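Local coordinates for intracellular sulfur oxidation protein DsrF (Allochromatium vinosum, PDB 2HY5) that is of unknown molecular function but could take part in the oxidation of intracellular sulfur, at residues Phe65-Thr68 against Tyr69-Leu72; Arg90-Thr93 against Gln94-Val98. All coordinates share one frame; numbering follows the deposited sequence.

Interaction 1. Residues Phe65-Thr68 against Tyr69-Leu72; sequences FSPT and YRTL
The rings of F65 and Y69 meet rim to rim, four residues apart along helically wound turns of the chain. Their planes are inclined at 40° and neither lies over the face of the other. The closest carbons are F65 CE2 and Y69 CE1, 3.6 Å apart, and the phenol oxygen Y69 OH comes to the edge of the F65 ring, in its plane, 3.4 Å from CE2. F65 reaches this position because CG stands between its own backbone N and carbonyl carbon (chi1 66°). The hydroxyl itself is hydrogen-bonded to Q50, which ties the outer end of the tyrosine to an earlier part of the same connection, while the other ring also meets Y17 and W23.

Backbone bonds of the i+3 to i kind hold the turns. Y69 N donates to S66 O (3.0 Å), approaching from above the carbonyl plane, and the bond from R70 N to P67 O is weak. The whole segment belongs to the long connection between the neighbouring parallel strands 38-43 and 79-83 of the central sheet, and it packs beside helix 21-32, where T68 touches W23, L26 and L30.

Two donors from one residue converge on T68 O. T71 N reaches it at 2.9 Å from well above the carbonyl plane, whereas T71 OG1, 2.6 Å away, lies in that plane on a lone pair. With OG1 between its backbone N and carbonyl carbon (chi1 71°), the threonine folds its hydroxyl back onto the preceding turn, and the hydroxyl's bond to T68 O should restrict rotation about chi1.

R70 makes a packing contact instead. Its chain bends at chi3 and brings one guanidinium face over P67 CA, offset toward the rim, with NH2 3.7 Å from P67 CG, so a cationic group covers the aliphatic proline on the exposed side of the turns.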
ATOM      1  N   PHE B  65      -9.305   4.854 -18.201  1.00 15.64           N
ATOM      2  CA  PHE B  65      -9.927   3.544 -18.390  1.00 16.05           C
ATOM      3  C   PHE B  65     -11.401   3.487 -18.012  1.00 16.69           C
ATOM      4  O   PHE B  65     -12.035   2.437 -18.128  1.00 15.21           O
ATOM      5  CB  PHE B  65      -9.161   2.451 -17.624  1.00 13.12           C
ATOM      6  CG  PHE B  65      -9.204   2.594 -16.124  1.00 11.72           C
ATOM      7  CD1 PHE B  65      -8.267   3.377 -15.454  1.00 12.89           C
ATOM      8  CD2 PHE B  65     -10.171   1.926 -15.377  1.00 11.77           C
ATOM      9  CE1 PHE B  65      -8.292   3.486 -14.056  1.00 13.88           C
ATOM     10  CE2 PHE B  65     -10.205   2.028 -13.984  1.00 11.60           C
ATOM     11  CZ  PHE B  65      -9.265   2.809 -13.323  1.00 12.35           C
ATOM     12  N   SER B  66     -11.951   4.620 -17.586  1.00 15.17           N
ATOM     13  CA  SER B  66     -13.351   4.677 -17.183  1.00 15.18           C
ATOM     14  C   SER B  66     -14.343   4.127 -18.214  1.00 13.60           C
ATOM     15  O   SER B  66     -15.324   3.485 -17.845  1.00 11.18           O
ATOM     16  CB  SER B  66     -13.743   6.113 -16.817  1.00 20.09           C
ATOM     17  OG  SER B  66     -13.703   6.967 -17.944  1.00 24.31           O
ATOM     18  N   PRO B  67     -14.108   4.368 -19.517  1.00 13.06           N
ATOM     19  CA  PRO B  67     -15.045   3.855 -20.527  1.00 12.88           C
ATOM     20  C   PRO B  67     -15.309   2.352 -20.417  1.00 12.54           C
ATOM     21  O   PRO B  67     -16.398   1.873 -20.740  1.00 12.78           O
ATOM     22  CB  PRO B  67     -14.367   4.230 -21.842  1.00 15.88           C
ATOM     23  CG  PRO B  67     -13.679   5.512 -21.495  1.00 15.73           C
ATOM     24  CD  PRO B  67     -13.064   5.192 -20.151  1.00 15.45           C
ATOM     25  N   THR B  68     -14.311   1.610 -19.952  1.00 10.15           N
ATOM     26  CA  THR B  68     -14.455   0.169 -19.816  1.00 10.67           C
ATOM     27  C   THR B  68     -15.610  -0.222 -18.895  1.00  9.84           C
ATOM     28  O   THR B  68     -16.309  -1.202 -19.158  1.00 11.60           O
ATOM     29  CB  THR B  68     -13.155  -0.460 -19.304  1.00 15.41           C
ATOM     30  OG1 THR B  68     -12.099  -0.170 -20.227  1.00 15.83           O
ATOM     31  CG2 THR B  68     -13.306  -1.973 -19.180  1.00 15.48           C
ATOM     32  N   TYR B  69     -15.824   0.534 -17.821  1.00 11.95           N
ATOM     33  CA  TYR B  69     -16.931   0.210 -16.919  1.00 11.39           C
ATOM     34  C   TYR B  69     -18.259   0.227 -17.664  1.00 12.63           C
ATOM     35  O   TYR B  69     -19.150  -0.567 -17.374  1.00 12.22           O
ATOM     36  CB  TYR B  69     -17.034   1.206 -15.761  1.00 10.89           C
ATOM     37  CG  TYR B  69     -15.899   1.144 -14.764  1.00 10.55           C
ATOM     38  CD1 TYR B  69     -14.819   2.013 -14.857  1.00 11.96           C
ATOM     39  CD2 TYR B  69     -15.906   0.211 -13.732  1.00 11.35           C
ATOM     40  CE1 TYR B  69     -13.767   1.959 -13.944  1.00 10.68           C
ATOM     41  CE2 TYR B  69     -14.861   0.141 -12.813  1.00 10.60           C
ATOM     42  CZ  TYR B  69     -13.794   1.020 -12.926  1.00 11.07           C
ATOM     43  OH  TYR B  69     -12.754   0.949 -12.031  1.00 11.25           O
ATOM     44  N   ARG B  70     -18.398   1.138 -18.622  1.00 10.82           N
ATOM     45  CA  ARG B  70     -19.650   1.238 -19.363  1.00 12.25           C
ATOM     46  C   ARG B  70     -19.889   0.086 -20.333  1.00 13.01           C
ATOM     47  O   ARG B  70     -20.973  -0.031 -20.907  1.00 14.14           O
ATOM     48  CB  ARG B  70     -19.722   2.580 -20.100  1.00 19.18           C
ATOM     49  CG  ARG B  70     -19.802   3.773 -19.150  1.00 23.19           C
ATOM     50  CD  ARG B  70     -20.257   5.037 -19.862  1.00 28.45           C
ATOM     51  NE  ARG B  70     -19.249   5.563 -20.777  1.00 33.01           N
ATOM     52  CZ  ARG B  70     -18.112   6.132 -20.389  1.00 35.59           C
ATOM     53  NH1 ARG B  70     -17.832   6.248 -19.099  1.00 36.93           N
ATOM     54  NH2 ARG B  70     -17.258   6.591 -21.294  1.00 35.02           N
ATOM     55  N   THR B  71     -18.889  -0.776 -20.498  1.00 13.36           N
ATOM     56  CA  THR B  71     -19.012  -1.920 -21.399  1.00 14.57           C
ATOM     57  C   THR B  71     -19.339  -3.210 -20.651  1.00 14.34           C
ATOM     58  O   THR B  71     -19.592  -4.241 -21.270  1.00 15.01           O
ATOM     59  CB  THR B  71     -17.707  -2.162 -22.183  1.00 20.57           C
ATOM     60  OG1 THR B  71     -16.700  -2.673 -21.298  1.00 22.60           O
ATOM     61  CG2 THR B  71     -17.217  -0.874 -22.815  1.00 21.43           C
ATOM     62  N   LEU B  72     -19.329  -3.149 -19.322  1.00 15.81           N
ATOM     63  CA  LEU B  72     -19.602  -4.324 -18.502  1.00 15.31           C
ATOM     64  C   LEU B  72     -20.856  -5.092 -18.896  1.00 15.70           C
ATOM     65  O   LEU B  72     -20.882  -6.319 -18.814  1.00 13.84           O
ATOM     66  CB  LEU B  72     -19.672  -3.937 -17.024  1.00 12.72           C
ATOM     67  CG  LEU B  72     -18.329  -3.601 -16.366  1.00 13.47           C
ATOM     68  CD1 LEU B  72     -18.546  -3.188 -14.922  1.00 13.81           C
ATOM     69  CD2 LEU B  72     -17.409  -4.820 -16.438  1.00 15.84           C
TER

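Interaction 2. Residues Arg90-Thr93 against Gln94-Val98; sequences RGLT and QDDLV
D96 reaches back to T93, and the two residues exchange bonds in both directions. The backbone N of T93 donates to D96 OD1 over 2.9 Å with an N-H...O angle of 159°, and OD1 accepts it on the lone pair that faces away from OD2. In return D96 N donates to T93 O, also at 2.9 Å and slightly straighter (163°), but from above the carbonyl plane. One aspartate therefore satisfies the amide of T93 with its side chain while its own amide is satisfied by the carbonyl of the same residue.

The T93 hydroxyl oxygen accepts from a third donor: D95 N lies 3.2 Å from T93 OG1, a more bent bond. It depends on the rotamer, chi1 70°, which swings OG1 over the start of the turn. This bond makes an ST turn of T93-D95, and the one from D96 N to T93 O closes the backbone turn at the start of the short 3-10 segment 94-96. Just upstream, G91, with positive phi, is the C-prime residue of the Schellman motif that ends helix 84-89, so one helix closes and a new turn opens within three residues.

L92 packs against the carboxylate, its CD2 standing 3.8 Å from D96 OD1. The other oxygen, OD2, forms a salt bridge with R75 of the DsrH chain, whose F71 also packs on L92. Q94 turns its polar end elsewhere, and NE2 donates to the carbonyl of V115, at the start of edge strand 115-118.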
ATOM      1  N   ARG B  90     -19.611  10.534   0.889  1.00 10.00           N
ATOM      2  CA  ARG B  90     -18.775  11.265  -0.048  1.00 11.05           C
ATOM      3  C   ARG B  90     -19.529  12.388  -0.765  1.00 12.57           C
ATOM      4  O   ARG B  90     -19.027  12.983  -1.719  1.00 14.22           O
ATOM      5  CB  ARG B  90     -18.163  10.263  -1.031  1.00 11.33           C
ATOM      6  CG  ARG B  90     -17.270   9.270  -0.303  1.00 10.41           C
ATOM      7  CD  ARG B  90     -16.841   8.074  -1.131  1.00 10.83           C
ATOM      8  NE  ARG B  90     -15.893   7.249  -0.383  1.00 10.07           N
ATOM      9  CZ  ARG B  90     -16.203   6.546   0.705  1.00 11.39           C
ATOM     10  NH1 ARG B  90     -17.443   6.552   1.183  1.00 12.60           N
ATOM     11  NH2 ARG B  90     -15.267   5.851   1.335  1.00 12.61           N
ATOM     12  N   GLY B  91     -20.730  12.686  -0.277  1.00 15.53           N
ATOM     13  CA  GLY B  91     -21.537  13.738  -0.869  1.00 16.33           C
ATOM     14  C   GLY B  91     -21.891  13.476  -2.319  1.00 17.15           C
ATOM     15  O   GLY B  91     -22.056  14.408  -3.107  1.00 17.30           O
ATOM     16  N   LEU B  92     -22.015  12.203  -2.675  1.00 12.67           N
ATOM     17  CA  LEU B  92     -22.350  11.838  -4.041  1.00 12.76           C
ATOM     18  C   LEU B  92     -23.758  11.272  -4.130  1.00 13.39           C
ATOM     19  O   LEU B  92     -24.316  10.805  -3.139  1.00 14.11           O
ATOM     20  CB  LEU B  92     -21.364  10.792  -4.571  1.00 12.93           C
ATOM     21  CG  LEU B  92     -19.877  11.139  -4.604  1.00 14.47           C
ATOM     22  CD1 LEU B  92     -19.103   9.926  -5.090  1.00 15.60           C
ATOM     23  CD2 LEU B  92     -19.633  12.332  -5.518  1.00 15.64           C
ATOM     24  N   THR B  93     -24.327  11.330  -5.328  1.00 15.34           N
ATOM     25  CA  THR B  93     -25.655  10.788  -5.571  1.00 15.80           C
ATOM     26  C   THR B  93     -25.496   9.936  -6.819  1.00 15.52           C
ATOM     27  O   THR B  93     -24.447   9.982  -7.469  1.00 14.38           O
ATOM     28  CB  THR B  93     -26.691  11.898  -5.834  1.00 21.11           C
ATOM     29  OG1 THR B  93     -26.437  12.509  -7.104  1.00 21.88           O
ATOM     30  CG2 THR B  93     -26.613  12.957  -4.748  1.00 21.26           C
ATOM     31  N   GLN B  94     -26.512   9.159  -7.168  1.00 13.66           N
ATOM     32  CA  GLN B  94     -26.385   8.324  -8.354  1.00 15.19           C
ATOM     33  C   GLN B  94     -26.147   9.176  -9.599  1.00 15.86           C
ATOM     34  O   GLN B  94     -25.615   8.692 -10.599  1.00 14.78           O
ATOM     35  CB  GLN B  94     -27.621   7.437  -8.533  1.00 15.56           C
ATOM     36  CG  GLN B  94     -27.579   6.599  -9.813  1.00 16.86           C
ATOM     37  CD  GLN B  94     -28.215   5.227  -9.658  1.00 16.02           C
ATOM     38  OE1 GLN B  94     -29.293   5.088  -9.081  1.00 16.83           O
ATOM     39  NE2 GLN B  94     -27.553   4.209 -10.191  1.00 14.78           N
ATOM     40  N   ASP B  95     -26.523  10.451  -9.529  1.00 17.30           N
ATOM     41  CA  ASP B  95     -26.330  11.359 -10.657  1.00 17.84           C
ATOM     42  C   ASP B  95     -24.853  11.629 -10.940  1.00 16.49           C
ATOM     43  O   ASP B  95     -24.502  12.120 -12.014  1.00 17.36           O
ATOM     44  CB  ASP B  95     -27.055  12.685 -10.404  1.00 38.12           C
ATOM     45  CG  ASP B  95     -28.544  12.604 -10.696  1.00 42.72           C
ATOM     46  OD1 ASP B  95     -29.223  11.727 -10.123  1.00 46.89           O
ATOM     47  OD2 ASP B  95     -29.035  13.421 -11.503  1.00 46.70           O
ATOM     48  N   ASP B  96     -23.990  11.309  -9.980  1.00 14.18           N
ATOM     49  CA  ASP B  96     -22.553  11.521 -10.139  1.00 13.90           C
ATOM     50  C   ASP B  96     -21.861  10.320 -10.766  1.00 12.74           C
ATOM     51  O   ASP B  96     -20.672  10.376 -11.095  1.00 11.13           O
ATOM     52  CB  ASP B  96     -21.898  11.797  -8.782  1.00 19.33           C
ATOM     53  CG  ASP B  96     -22.292  13.138  -8.201  1.00 22.41           C
ATOM     54  OD1 ASP B  96     -22.940  13.153  -7.133  1.00 22.64           O
ATOM     55  OD2 ASP B  96     -21.946  14.172  -8.812  1.00 23.84           O
ATOM     56  N   LEU B  97     -22.603   9.233 -10.931  1.00 10.86           N
ATOM     57  CA  LEU B  97     -22.038   8.008 -11.479  1.00 10.19           C
ATOM     58  C   LEU B  97     -22.390   7.781 -12.938  1.00 10.40           C
ATOM     59  O   LEU B  97     -23.372   8.320 -13.450  1.00 11.15           O
ATOM     60  CB  LEU B  97     -22.511   6.813 -10.650  1.00 11.57           C
ATOM     61  CG  LEU B  97     -22.361   7.001  -9.138  1.00 10.22           C
ATOM     62  CD1 LEU B  97     -22.959   5.810  -8.416  1.00 11.75           C
ATOM     63  CD2 LEU B  97     -20.891   7.180  -8.777  1.00 10.10           C
ATOM     64  N   VAL B  98     -21.575   6.974 -13.606  1.00  9.37           N
ATOM     65  CA  VAL B  98     -21.809   6.659 -15.002  1.00  9.96           C
ATOM     66  C   VAL B  98     -22.949   5.656 -15.094  1.00 10.84           C
ATOM     67  O   VAL B  98     -23.264   4.954 -14.125  1.00 10.54           O
ATOM     68  CB  VAL B  98     -20.563   6.023 -15.663  1.00 13.46           C
ATOM     69  CG1 VAL B  98     -19.384   6.986 -15.602  1.00 14.46           C
ATOM     70  CG2 VAL B  98     -20.224   4.703 -14.976  1.00 13.18           C
TER

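How the interactions relate
Interaction 1 lies nearer the middle of the chain, about 9 Å from its centre, against about 14 Å for interaction 2; each mixes buried and exposed residues. They hold different elements: residues 65-72 belong to the connection between strands 38-43 and 79-83 and lean on helix 21-32, while residues 90-98 follow helix 84-89 and face DsrH. Aromatic rims and a twice-used carbonyl characterise the first; in the second a carboxylate accepts from a backbone amide and its other oxygen pairs with an arginine of DsrH. No other chain touches residues 65-72. Although their centres are about 17 Å apart, the two meet where R70 NH1 packs 3.9 Å from V98 CG1.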